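Side-chain contacts in acetyltransferase, GNAT family (Enterococcus faecalis, PDB 1U6M), which probably transfers an acyl group, most likely acetyl from acetyl-coenzyme A as in its GNAT relatives, to an acceptor substrate: residues E105-T108 against W113-D116; E89-H94 against E98-F103; A48-T51 against Y56-I59. One frame throughout, in Å; residues are numbered along the deposited sequence.

Interaction 1 of 3, residues E105-T108 against W113-D116; sequences EEET and WYLD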
ATOM      1  N   GLU A 105      -9.885  -6.135  -6.422  1.00 53.04           N
ATOM      2  CA  GLU A 105     -10.236  -5.354  -5.212  1.00 57.97           C
ATOM      3  C   GLU A 105     -11.052  -6.215  -4.221  1.00 61.19           C
ATOM      4  O   GLU A 105     -12.154  -5.835  -3.784  1.00 61.00           O
ATOM      5  CB  GLU A 105     -10.994  -4.046  -5.583  1.00 57.76           C
ATOM      6  CG  GLU A 105     -10.189  -2.957  -6.346  1.00 57.54           C
ATOM      7  CD  GLU A 105     -11.076  -1.805  -6.885  1.00 57.93           C
ATOM      8  OE1 GLU A 105     -12.268  -2.076  -7.205  1.00 56.19           O
ATOM      9  OE2 GLU A 105     -10.590  -0.633  -6.999  1.00 56.30           O
ATOM     10  N   GLU A 106     -10.505  -7.382  -3.881  1.00 64.00           N
ATOM     11  CA  GLU A 106     -11.248  -8.324  -3.046  1.00 66.63           C
ATOM     12  C   GLU A 106     -10.477  -8.827  -1.800  1.00 62.14           C
ATOM     13  O   GLU A 106     -10.570 -10.003  -1.432  1.00 62.86           O
ATOM     14  CB  GLU A 106     -11.774  -9.477  -3.916  1.00 67.93           C
ATOM     15  CG  GLU A 106     -12.914  -9.051  -4.899  1.00 71.85           C
ATOM     16  CD  GLU A 106     -13.104 -10.021  -6.080  1.00 72.16           C
ATOM     17  OE1 GLU A 106     -12.250 -10.910  -6.305  1.00 74.38           O
ATOM     18  OE2 GLU A 106     -14.120  -9.877  -6.794  1.00 77.85           O
ATOM     19  N   GLU A 107      -9.756  -7.925  -1.135  1.00 55.54           N
ATOM     20  CA  GLU A 107      -8.792  -8.369  -0.153  1.00 49.04           C
ATOM     21  C   GLU A 107      -9.057  -7.953   1.307  1.00 45.10           C
ATOM     22  O   GLU A 107      -8.426  -8.462   2.219  1.00 43.05           O
ATOM     23  CB  GLU A 107      -7.370  -8.038  -0.629  1.00 49.01           C
ATOM     24  CG  GLU A 107      -7.087  -6.601  -0.978  1.00 47.83           C
ATOM     25  CD  GLU A 107      -5.763  -6.437  -1.734  1.00 48.25           C
ATOM     26  OE1 GLU A 107      -5.041  -5.429  -1.590  1.00 47.62           O
ATOM     27  OE2 GLU A 107      -5.444  -7.337  -2.504  1.00 49.96           O
ATOM     28  N   THR A 108     -10.012  -7.051   1.512  1.00 41.49           N
ATOM     29  CA  THR A 108     -10.335  -6.543   2.843  1.00 39.29           C
ATOM     30  C   THR A 108     -11.500  -7.273   3.510  1.00 37.80           C
ATOM     31  O   THR A 108     -12.269  -7.933   2.830  1.00 37.18           O
ATOM     32  CB  THR A 108     -10.597  -5.011   2.857  1.00 38.85           C
ATOM     33  OG1 THR A 108     -11.913  -4.732   2.336  1.00 40.15           O
ATOM     34  CG2 THR A 108      -9.542  -4.270   2.066  1.00 35.38           C
ATOM     35  N   TRP A 113      -9.219  -1.189   9.447  1.00 28.05           N
ATOM     36  CA  TRP A 113      -8.324  -0.355   8.653  1.00 24.23           C
ATOM     37  C   TRP A 113      -7.356  -1.332   7.959  1.00 22.83           C
ATOM     38  O   TRP A 113      -6.664  -2.122   8.621  1.00 22.39           O
ATOM     39  CB  TRP A 113      -7.587   0.603   9.524  1.00 23.86           C
ATOM     40  CG  TRP A 113      -6.815   1.696   8.771  1.00 24.06           C
ATOM     41  CD1 TRP A 113      -7.253   2.953   8.473  1.00 22.19           C
ATOM     42  CD2 TRP A 113      -5.461   1.618   8.266  1.00 23.65           C
ATOM     43  NE1 TRP A 113      -6.264   3.662   7.811  1.00 20.24           N
ATOM     44  CE2 TRP A 113      -5.163   2.862   7.668  1.00 22.90           C
ATOM     45  CE3 TRP A 113      -4.487   0.607   8.247  1.00 26.25           C
ATOM     46  CZ2 TRP A 113      -3.913   3.133   7.081  1.00 25.82           C
ATOM     47  CZ3 TRP A 113      -3.233   0.872   7.653  1.00 22.15           C
ATOM     48  CH2 TRP A 113      -2.960   2.112   7.085  1.00 22.99           C
ATOM     49  N   TYR A 114      -7.418  -1.388   6.633  1.00 20.28           N
ATOM     50  CA  TYR A 114      -6.666  -2.388   5.917  1.00 19.83           C
ATOM     51  C   TYR A 114      -5.256  -1.894   5.482  1.00 20.70           C
ATOM     52  O   TYR A 114      -5.128  -0.829   4.839  1.00 20.57           O
ATOM     53  CB  TYR A 114      -7.432  -2.841   4.690  1.00 19.47           C
ATOM     54  CG  TYR A 114      -6.661  -3.866   3.873  1.00 18.86           C
ATOM     55  CD1 TYR A 114      -6.165  -3.548   2.593  1.00 17.94           C
ATOM     56  CD2 TYR A 114      -6.406  -5.138   4.369  1.00 18.10           C
ATOM     57  CE1 TYR A 114      -5.466  -4.500   1.833  1.00 16.59           C
ATOM     58  CE2 TYR A 114      -5.676  -6.094   3.591  1.00 17.47           C
ATOM     59  CZ  TYR A 114      -5.224  -5.750   2.351  1.00 17.36           C
ATOM     60  OH  TYR A 114      -4.502  -6.668   1.608  1.00 21.70           O
ATOM     61  N   LEU A 115      -4.222  -2.667   5.844  1.00 20.93           N
ATOM     62  CA  LEU A 115      -2.853  -2.378   5.435  1.00 20.90           C
ATOM     63  C   LEU A 115      -2.625  -2.955   4.057  1.00 21.06           C
ATOM     64  O   LEU A 115      -2.509  -4.148   3.892  1.00 21.50           O
ATOM     65  CB  LEU A 115      -1.818  -2.913   6.433  1.00 20.69           C
ATOM     66  CG  LEU A 115      -0.317  -2.913   6.010  1.00 20.93           C
ATOM     67  CD1 LEU A 115       0.141  -1.538   5.724  1.00 18.38           C
ATOM     68  CD2 LEU A 115       0.624  -3.638   7.081  1.00 20.80           C
ATOM     69  N   ASP A 116      -2.543  -2.072   3.068  1.00 21.45           N
ATOM     70  CA  ASP A 116      -2.312  -2.424   1.679  1.00 21.28           C
ATOM     71  C   ASP A 116      -0.834  -2.795   1.432  1.00 21.15           C
ATOM     72  O   ASP A 116      -0.528  -3.828   0.881  1.00 19.31           O
ATOM     73  CB  ASP A 116      -2.683  -1.201   0.832  1.00 22.01           C
ATOM     74  CG  ASP A 116      -2.661  -1.493  -0.646  1.00 26.78           C
ATOM     75  OD1 ASP A 116      -3.709  -1.361  -1.303  1.00 32.89           O
ATOM     76  OD2 ASP A 116      -1.613  -1.878  -1.172  1.00 31.29           O
TER
HETATM   77  O   HOH W   1      -2.643  -4.295  -3.243  1.00 37.87           O
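The side chain of E107 reaches across to the phenol end of Y114 and can be followed atom by atom. E107 CB lies 3.9 Å from Y114 OH. E107 CG, which sits between the backbone N and the carbonyl carbon (chi1 55°), is 3.7 Å from Y114 OH, and E107 CD is 3.6 Å from the same oxygen. From CG the chain runs extended, crossing the tyrosine at about a right angle. The carboxylate arrives at the edge of the ring, its plane turned 56° from that of the ring, with E107 OE1 3.5 Å from Y114 OH. E107 OE1 accepts a hydrogen bond from a water at 3.1 Å; this water also donates, weakly, to OD2 of D116. Water thus links two acids whose nearest oxygens, E107 OE1 and D116 OD1, are 4.3 Å apart; D116 OD1 is also salt-bridged to R53 and hydrogen-bonded to Y75.

T108 uses its methyl instead: T108 CG2 rests over a face of the Y114 ring, 3.8 Å from the ring centroid, in a CH-pi contact. Threonine suits the place because its OG1 can meanwhile bond to E80. Tyrosine offers both a face for the methyl and a hydroxyl, weakly bonded to N152. In the mixed GNAT sheet, strand 112-120 lies between antiparallel 67-76 and parallel 148-154, and the loop leading into it covers its Y114 side chain.

Interaction 2 of 3, residues E89-H94 against E98-F103; sequences EVFKKH and EDVRLF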
ATOM      1  N   GLU A  89      -8.684   7.927 -14.156  1.00 26.23           N
ATOM      2  CA  GLU A  89      -8.891   9.301 -14.530  1.00 28.93           C
ATOM      3  C   GLU A  89      -7.651   9.945 -15.114  1.00 26.89           C
ATOM      4  O   GLU A  89      -7.736  10.645 -16.118  1.00 28.05           O
ATOM      5  CB  GLU A  89      -9.317  10.130 -13.312  1.00 29.63           C
ATOM      6  CG  GLU A  89     -10.778  10.009 -12.882  1.00 33.47           C
ATOM      7  CD  GLU A  89     -11.103  10.999 -11.721  1.00 36.75           C
ATOM      8  OE1 GLU A  89     -10.919  12.279 -11.934  1.00 43.25           O
ATOM      9  OE2 GLU A  89     -11.488  10.473 -10.601  1.00 42.24           O
ATOM     10  N   VAL A  90      -6.509   9.736 -14.462  1.00 25.19           N
ATOM     11  CA  VAL A  90      -5.203  10.189 -14.925  1.00 22.23           C
ATOM     12  C   VAL A  90      -4.864   9.544 -16.273  1.00 22.79           C
ATOM     13  O   VAL A  90      -4.425  10.256 -17.180  1.00 23.74           O
ATOM     14  CB  VAL A  90      -4.073   9.909 -13.840  1.00 21.55           C
ATOM     15  CG1 VAL A  90      -2.696   9.964 -14.412  1.00 15.83           C
ATOM     16  CG2 VAL A  90      -4.273  10.771 -12.594  1.00 19.86           C
ATOM     17  N   PHE A  91      -5.003   8.226 -16.411  1.00 21.90           N
ATOM     18  CA  PHE A  91      -4.927   7.562 -17.751  1.00 23.68           C
ATOM     19  C   PHE A  91      -5.800   8.206 -18.842  1.00 25.29           C
ATOM     20  O   PHE A  91      -5.313   8.527 -19.911  1.00 26.67           O
ATOM     21  CB  PHE A  91      -5.273   6.064 -17.676  1.00 22.91           C
ATOM     22  CG  PHE A  91      -4.116   5.200 -17.303  1.00 21.24           C
ATOM     23  CD1 PHE A  91      -3.345   5.489 -16.172  1.00 21.22           C
ATOM     24  CD2 PHE A  91      -3.767   4.129 -18.091  1.00 21.17           C
ATOM     25  CE1 PHE A  91      -2.247   4.714 -15.827  1.00 23.28           C
ATOM     26  CE2 PHE A  91      -2.659   3.331 -17.766  1.00 23.40           C
ATOM     27  CZ  PHE A  91      -1.905   3.633 -16.599  1.00 23.98           C
ATOM     28  N   LYS A  92      -7.077   8.408 -18.582  1.00 27.24           N
ATOM     29  CA  LYS A  92      -7.957   9.078 -19.569  1.00 29.33           C
ATOM     30  C   LYS A  92      -7.485  10.498 -19.999  1.00 29.87           C
ATOM     31  O   LYS A  92      -7.403  10.799 -21.173  1.00 30.29           O
ATOM     32  CB  LYS A  92      -9.379   9.102 -19.049  1.00 30.23           C
ATOM     33  CG  LYS A  92     -10.345   9.956 -19.859  1.00 36.23           C
ATOM     34  CD  LYS A  92     -11.688   9.259 -19.925  1.00 44.10           C
ATOM     35  CE  LYS A  92     -12.824  10.249 -20.196  1.00 48.89           C
ATOM     36  NZ  LYS A  92     -14.083   9.506 -19.900  1.00 52.75           N
ATOM     37  N   LYS A  93      -7.144  11.343 -19.031  1.00 30.12           N
ATOM     38  CA  LYS A  93      -6.458  12.605 -19.258  1.00 29.65           C
ATOM     39  C   LYS A  93      -5.246  12.549 -20.199  1.00 28.50           C
ATOM     40  O   LYS A  93      -5.016  13.501 -20.936  1.00 29.54           O
ATOM     41  CB  LYS A  93      -6.006  13.194 -17.915  1.00 30.17           C
ATOM     42  CG  LYS A  93      -7.096  13.849 -17.171  1.00 32.17           C
ATOM     43  CD  LYS A  93      -6.492  14.741 -16.129  1.00 38.75           C
ATOM     44  CE  LYS A  93      -7.604  15.223 -15.236  1.00 43.24           C
ATOM     45  NZ  LYS A  93      -7.042  16.007 -14.108  1.00 46.15           N
ATOM     46  N   HIS A  94      -4.491  11.459 -20.149  1.00 26.68           N
ATOM     47  CA  HIS A  94      -3.262  11.254 -20.935  1.00 26.11           C
ATOM     48  C   HIS A  94      -3.423  10.382 -22.192  1.00 24.92           C
ATOM     49  O   HIS A  94      -2.422   9.919 -22.758  1.00 23.39           O
ATOM     50  CB  HIS A  94      -2.151  10.688 -20.013  1.00 26.53           C
ATOM     51  CG  HIS A  94      -1.706  11.707 -19.012  1.00 29.57           C
ATOM     52  ND1 HIS A  94      -0.641  12.555 -19.243  1.00 31.34           N
ATOM     53  CD2 HIS A  94      -2.287  12.133 -17.863  1.00 29.11           C
ATOM     54  CE1 HIS A  94      -0.564  13.430 -18.255  1.00 30.29           C
ATOM     55  NE2 HIS A  94      -1.540  13.184 -17.400  1.00 30.18           N
ATOM     56  N   GLU A  98      -8.757   3.571 -20.241  1.00 32.23           N
ATOM     57  CA  GLU A  98      -9.140   3.784 -18.847  1.00 35.35           C
ATOM     58  C   GLU A  98      -9.232   2.432 -18.133  1.00 34.28           C
ATOM     59  O   GLU A  98      -9.077   2.353 -16.913  1.00 34.67           O
ATOM     60  CB  GLU A  98     -10.488   4.453 -18.871  1.00 36.37           C
ATOM     61  CG  GLU A  98     -10.997   5.077 -17.647  1.00 44.61           C
ATOM     62  CD  GLU A  98     -12.443   5.580 -17.882  1.00 50.34           C
ATOM     63  OE1 GLU A  98     -13.369   4.722 -17.933  1.00 53.77           O
ATOM     64  OE2 GLU A  98     -12.632   6.818 -18.047  1.00 54.86           O
ATOM     65  N   ASP A  99      -9.419   1.367 -18.905  1.00 32.00           N
ATOM     66  CA  ASP A  99      -9.627   0.047 -18.336  1.00 29.98           C
ATOM     67  C   ASP A  99      -8.359  -0.846 -18.306  1.00 28.00           C
ATOM     68  O   ASP A  99      -8.412  -2.054 -18.519  1.00 26.22           O
ATOM     69  CB  ASP A  99     -10.776  -0.614 -19.083  1.00 30.43           C
ATOM     70  CG  ASP A  99     -10.399  -1.056 -20.500  1.00 32.11           C
ATOM     71  OD1 ASP A  99      -9.569  -0.442 -21.208  1.00 32.96           O
ATOM     72  OD2 ASP A  99     -10.919  -2.095 -20.898  1.00 39.16           O
ATOM     73  N   VAL A 100      -7.207  -0.207 -18.096  1.00 27.44           N
ATOM     74  CA  VAL A 100      -5.926  -0.888 -17.772  1.00 25.70           C
ATOM     75  C   VAL A 100      -6.185  -1.866 -16.600  1.00 25.00           C
ATOM     76  O   VAL A 100      -6.869  -1.509 -15.630  1.00 26.05           O
ATOM     77  CB  VAL A 100      -4.865   0.200 -17.376  1.00 24.89           C
ATOM     78  CG1 VAL A 100      -5.397   1.071 -16.251  1.00 24.76           C
ATOM     79  CG2 VAL A 100      -3.501  -0.400 -16.987  1.00 24.65           C
ATOM     80  N   ARG A 101      -5.638  -3.068 -16.675  1.00 24.71           N
ATOM     81  CA  ARG A 101      -5.712  -4.043 -15.612  1.00 26.46           C
ATOM     82  C   ARG A 101      -4.812  -3.589 -14.435  1.00 26.05           C
ATOM     83  O   ARG A 101      -3.633  -3.312 -14.622  1.00 26.36           O
ATOM     84  CB  ARG A 101      -5.236  -5.442 -16.091  1.00 25.64           C
ATOM     85  CG  ARG A 101      -5.627  -5.806 -17.509  1.00 28.31           C
ATOM     86  CD  ARG A 101      -5.088  -7.223 -17.937  1.00 30.63           C
ATOM     87  NE  ARG A 101      -5.708  -8.193 -17.057  1.00 36.32           N
ATOM     88  CZ  ARG A 101      -6.685  -9.010 -17.416  1.00 36.94           C
ATOM     89  NH1 ARG A 101      -7.127  -9.054 -18.675  1.00 38.45           N
ATOM     90  NH2 ARG A 101      -7.231  -9.762 -16.484  1.00 37.56           N
ATOM     91  N   LEU A 102      -5.386  -3.552 -13.236  1.00 25.77           N
ATOM     92  CA  LEU A 102      -4.745  -3.056 -12.029  1.00 25.46           C
ATOM     93  C   LEU A 102      -4.893  -4.133 -10.970  1.00 27.34           C
ATOM     94  O   LEU A 102      -4.518  -5.282 -11.192  1.00 27.64           O
ATOM     95  CB  LEU A 102      -5.353  -1.713 -11.587  1.00 23.07           C
ATOM     96  CG  LEU A 102      -5.027  -0.516 -12.505  1.00 21.08           C
ATOM     97  CD1 LEU A 102      -5.663   0.853 -12.085  1.00 16.61           C
ATOM     98  CD2 LEU A 102      -3.481  -0.392 -12.824  1.00 20.38           C
ATOM     99  N   PHE A 103      -5.429  -3.796  -9.810  1.00 30.48           N
ATOM    100  CA  PHE A 103      -5.640  -4.825  -8.756  1.00 33.12           C
ATOM    101  C   PHE A 103      -7.041  -5.377  -8.737  1.00 33.88           C
ATOM    102  O   PHE A 103      -8.022  -4.659  -8.923  1.00 31.91           O
ATOM    103  CB  PHE A 103      -5.317  -4.252  -7.367  1.00 34.01           C
ATOM    104  CG  PHE A 103      -4.043  -3.471  -7.316  1.00 37.17           C
ATOM    105  CD1 PHE A 103      -4.003  -2.155  -7.773  1.00 38.57           C
ATOM    106  CD2 PHE A 103      -2.888  -4.033  -6.793  1.00 39.27           C
ATOM    107  CE1 PHE A 103      -2.841  -1.423  -7.732  1.00 38.44           C
ATOM    108  CE2 PHE A 103      -1.717  -3.280  -6.724  1.00 39.62           C
ATOM    109  CZ  PHE A 103      -1.696  -1.982  -7.213  1.00 38.01           C
TER
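E98 opens the contact by sending its side chain alongside that of K92, both pointing the same way. Its CG is anti to the backbone N (chi1 -166°) and the chain stays extended beyond CG, which carries OE2 to the lysine. There E98 OE2 forms a rather long salt bridge with K92 NZ, 3.6 Å, while the aliphatic part of the lysine comes closer still, K92 CD lying 3.2 Å from E98 OE2. The carboxylate therefore lies beside the lysine stem as much as at its ammonium end. Both residues are exposed, where a long flexible amine and a carboxylate can pair without the cost of burying charge. The carbonyl of E98 accepts a hydrogen bond from R88, one turn of helix before K92.

Helix 85-93 ends here: the helical conformation is given up at H94, and the chain turns back, so that E98 to V100 pass beside the end of the helix before the segment leads away from it. The contact is a helix-to-loop packing in the long connection that leads from this helix to strand 112-120 of the GNAT fold.

V100 supplies the apolar half. Its side chain crosses F91 at about a right angle, and V100 CG1 sits over one face of the phenylalanine ring, 4.2 Å from the F91 centroid and displaced toward the rim, in a CH-pi contact. V100 CB approaches the ring as well, 3.8 Å from F91 CE2. A branched residue fits because its beta carbon and methyls meet the flat ring close to the backbone. F91 itself is buried, and also packs against L42 of helix 36-47. The carbonyl of V100, like that of E98, is held by R88. Further along, L102 turns to the helix one turn earlier, touching L87 and R88.

Interaction 3 of 3, residues A48-T51 against Y56-I59; sequences AYPT and YQRI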
ATOM      1  N   ALA A  48      -1.844  12.691  -5.969  1.00 24.38           N
ATOM      2  CA  ALA A  48      -2.404  13.964  -5.556  1.00 25.32           C
ATOM      3  C   ALA A  48      -3.885  13.850  -5.246  1.00 26.78           C
ATOM      4  O   ALA A  48      -4.403  14.697  -4.562  1.00 29.04           O
ATOM      5  CB  ALA A  48      -2.131  15.067  -6.600  1.00 23.70           C
ATOM      6  N   TYR A  49      -4.563  12.787  -5.681  1.00 27.68           N
ATOM      7  CA  TYR A  49      -5.998  12.554  -5.348  1.00 27.57           C
ATOM      8  C   TYR A  49      -6.179  11.975  -3.944  1.00 28.20           C
ATOM      9  O   TYR A  49      -5.623  10.931  -3.630  1.00 27.87           O
ATOM     10  CB  TYR A  49      -6.609  11.562  -6.330  1.00 27.24           C
ATOM     11  CG  TYR A  49      -6.730  12.073  -7.762  1.00 26.43           C
ATOM     12  CD1 TYR A  49      -5.598  12.265  -8.552  1.00 24.03           C
ATOM     13  CD2 TYR A  49      -7.999  12.334  -8.331  1.00 27.63           C
ATOM     14  CE1 TYR A  49      -5.700  12.738  -9.849  1.00 27.03           C
ATOM     15  CE2 TYR A  49      -8.133  12.808  -9.685  1.00 25.95           C
ATOM     16  CZ  TYR A  49      -6.986  12.994 -10.407  1.00 27.84           C
ATOM     17  OH  TYR A  49      -7.066  13.450 -11.678  1.00 29.97           O
ATOM     18  N   PRO A  50      -6.988  12.644  -3.100  1.00 29.20           N
ATOM     19  CA  PRO A  50      -7.282  12.268  -1.701  1.00 27.92           C
ATOM     20  C   PRO A  50      -7.672  10.803  -1.480  1.00 27.19           C
ATOM     21  O   PRO A  50      -7.234  10.169  -0.462  1.00 25.63           O
ATOM     22  CB  PRO A  50      -8.479  13.166  -1.376  1.00 28.50           C
ATOM     23  CG  PRO A  50      -8.147  14.466  -2.150  1.00 28.87           C
ATOM     24  CD  PRO A  50      -7.712  13.889  -3.491  1.00 29.43           C
ATOM     25  N   THR A  51      -8.467  10.294  -2.436  1.00 25.85           N
ATOM     26  CA  THR A  51      -9.050   8.945  -2.425  1.00 24.93           C
ATOM     27  C   THR A  51      -8.219   7.869  -3.148  1.00 23.34           C
ATOM     28  O   THR A  51      -8.537   6.672  -3.064  1.00 24.45           O
ATOM     29  CB  THR A  51     -10.487   8.910  -3.041  1.00 25.50           C
ATOM     30  OG1 THR A  51     -10.421   9.108  -4.444  1.00 27.35           O
ATOM     31  CG2 THR A  51     -11.425  10.003  -2.461  1.00 27.62           C
ATOM     32  N   TYR A  56      -1.358  10.607  -1.167  1.00 24.35           N
ATOM     33  CA  TYR A  56      -0.531  10.984   0.007  1.00 26.01           C
ATOM     34  C   TYR A  56      -1.287  10.929   1.331  1.00 26.01           C
ATOM     35  O   TYR A  56      -0.749  10.549   2.331  1.00 26.51           O
ATOM     36  CB  TYR A  56       0.243  12.293  -0.169  1.00 27.11           C
ATOM     37  CG  TYR A  56      -0.630  13.514  -0.138  1.00 27.03           C
ATOM     38  CD1 TYR A  56      -0.925  14.148   1.057  1.00 26.52           C
ATOM     39  CD2 TYR A  56      -1.111  14.068  -1.320  1.00 28.97           C
ATOM     40  CE1 TYR A  56      -1.719  15.284   1.090  1.00 30.24           C
ATOM     41  CE2 TYR A  56      -1.930  15.197  -1.311  1.00 29.81           C
ATOM     42  CZ  TYR A  56      -2.230  15.801  -0.103  1.00 29.54           C
ATOM     43  OH  TYR A  56      -3.053  16.931  -0.070  1.00 31.55           O
ATOM     44  N   GLN A  57      -2.569  11.227   1.322  1.00 26.83           N
ATOM     45  CA  GLN A  57      -3.339  11.224   2.540  1.00 26.73           C
ATOM     46  C   GLN A  57      -3.525   9.844   3.171  1.00 25.32           C
ATOM     47  O   GLN A  57      -3.961   9.732   4.317  1.00 25.09           O
ATOM     48  CB  GLN A  57      -4.652  11.907   2.277  1.00 27.79           C
ATOM     49  CG  GLN A  57      -4.415  13.379   2.157  1.00 34.33           C
ATOM     50  CD  GLN A  57      -5.640  14.146   1.708  1.00 44.73           C
ATOM     51  OE1 GLN A  57      -5.505  15.131   0.949  1.00 49.21           O
ATOM     52  NE2 GLN A  57      -6.852  13.727   2.179  1.00 45.94           N
ATOM     53  N   ARG A  58      -3.217   8.802   2.409  1.00 23.36           N
ATOM     54  CA  ARG A  58      -3.380   7.428   2.858  1.00 21.91           C
ATOM     55  C   ARG A  58      -2.056   6.865   3.339  1.00 20.72           C
ATOM     56  O   ARG A  58      -1.992   5.700   3.778  1.00 21.34           O
ATOM     57  CB  ARG A  58      -3.901   6.573   1.680  1.00 21.86           C
ATOM     58  CG  ARG A  58      -5.256   6.977   1.197  1.00 20.67           C
ATOM     59  CD  ARG A  58      -5.938   5.768   0.556  1.00 21.52           C
ATOM     60  NE  ARG A  58      -7.212   6.072  -0.130  1.00 23.43           N
ATOM     61  CZ  ARG A  58      -8.402   6.203   0.484  1.00 22.71           C
ATOM     62  NH1 ARG A  58      -8.494   6.112   1.807  1.00 20.44           N
ATOM     63  NH2 ARG A  58      -9.513   6.403  -0.226  1.00 19.85           N
ATOM     64  N   ILE A  59      -1.010   7.676   3.255  1.00 19.18           N
ATOM     65  CA  ILE A  59       0.351   7.206   3.418  1.00 19.12           C
ATOM     66  C   ILE A  59       1.146   7.782   4.643  1.00 19.87           C
ATOM     67  O   ILE A  59       1.182   9.015   4.923  1.00 19.08           O
ATOM     68  CB  ILE A  59       1.183   7.428   2.115  1.00 18.67           C
ATOM     69  CG1 ILE A  59       0.508   6.687   0.942  1.00 20.27           C
ATOM     70  CG2 ILE A  59       2.594   6.929   2.300  1.00 15.57           C
ATOM     71  CD1 ILE A  59       1.232   6.773  -0.394  1.00 18.56           C
TER
HETATM   72  O   HOH W   2      -4.044  12.348  -1.521  1.00 39.92           O
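The two segments face each other across a bend of the chain, with the CA atoms of P50 and Q57 5.9 Å apart and those of A48 and Y56 6.6 Å apart; residues 56-58 form a short 3-10 turn.

R58 carries the hydrogen bonds across the contact. Its chain is extended from CG to NE, which delivers the guanidinium to the carbonyl of T51: R58 NH2 donates to T51 O at 3.0 Å, and R58 NE makes a weak bond to it at 3.3 Å. T51 O lies in the guanidinium plane, yet NH2 stands 36° above the carbonyl plane rather than on a lone pair. Arginine suits this place because NE and NH2 can converge on T51 O while NH1 makes a salt bridge to D79. P50 O lies over one face of the same group. The P50 ring lies along the Q57 side chain, P50 CB 3.9 Å from Q57 NE2; both are at the surface, where the amide can pack on the ring and still meet solvent. A water bridges the backbones, donating weakly to Y49 O and accepting weakly from Q57 N.

The contact closes the surface connection between helix 36-47 and strand 59-64. T51 also packs on P86 of helix 85-93, and R58 on Y75 of strand 67-76.

Overall arrangement
The three contacts follow one another along the chain in the order 3, 2, 1. Interactions 2 and 3 touch directly: Y49, turned away from its own partner segment, packs against helix 85-93, Y49 OH 3.5 Å from K93 NZ and Y49 CE1 3.7 Å from V90 CG2, although the contact centres are 17 Å apart. Interactions 1 and 2 adjoin in sequence, with centres 21 Å apart. Interactions 1 and 3 approach to about 5 Å between nearest atoms without touching. R53, between the segments of interaction 3, relates all three, salt-bridging D116 of interaction 1 and making a cation-pi contact with F103 of interaction 2. A sulfate, probably from the crystallisation liquor, lies about 5 Å from the Y114 side chain and may mark a pocket.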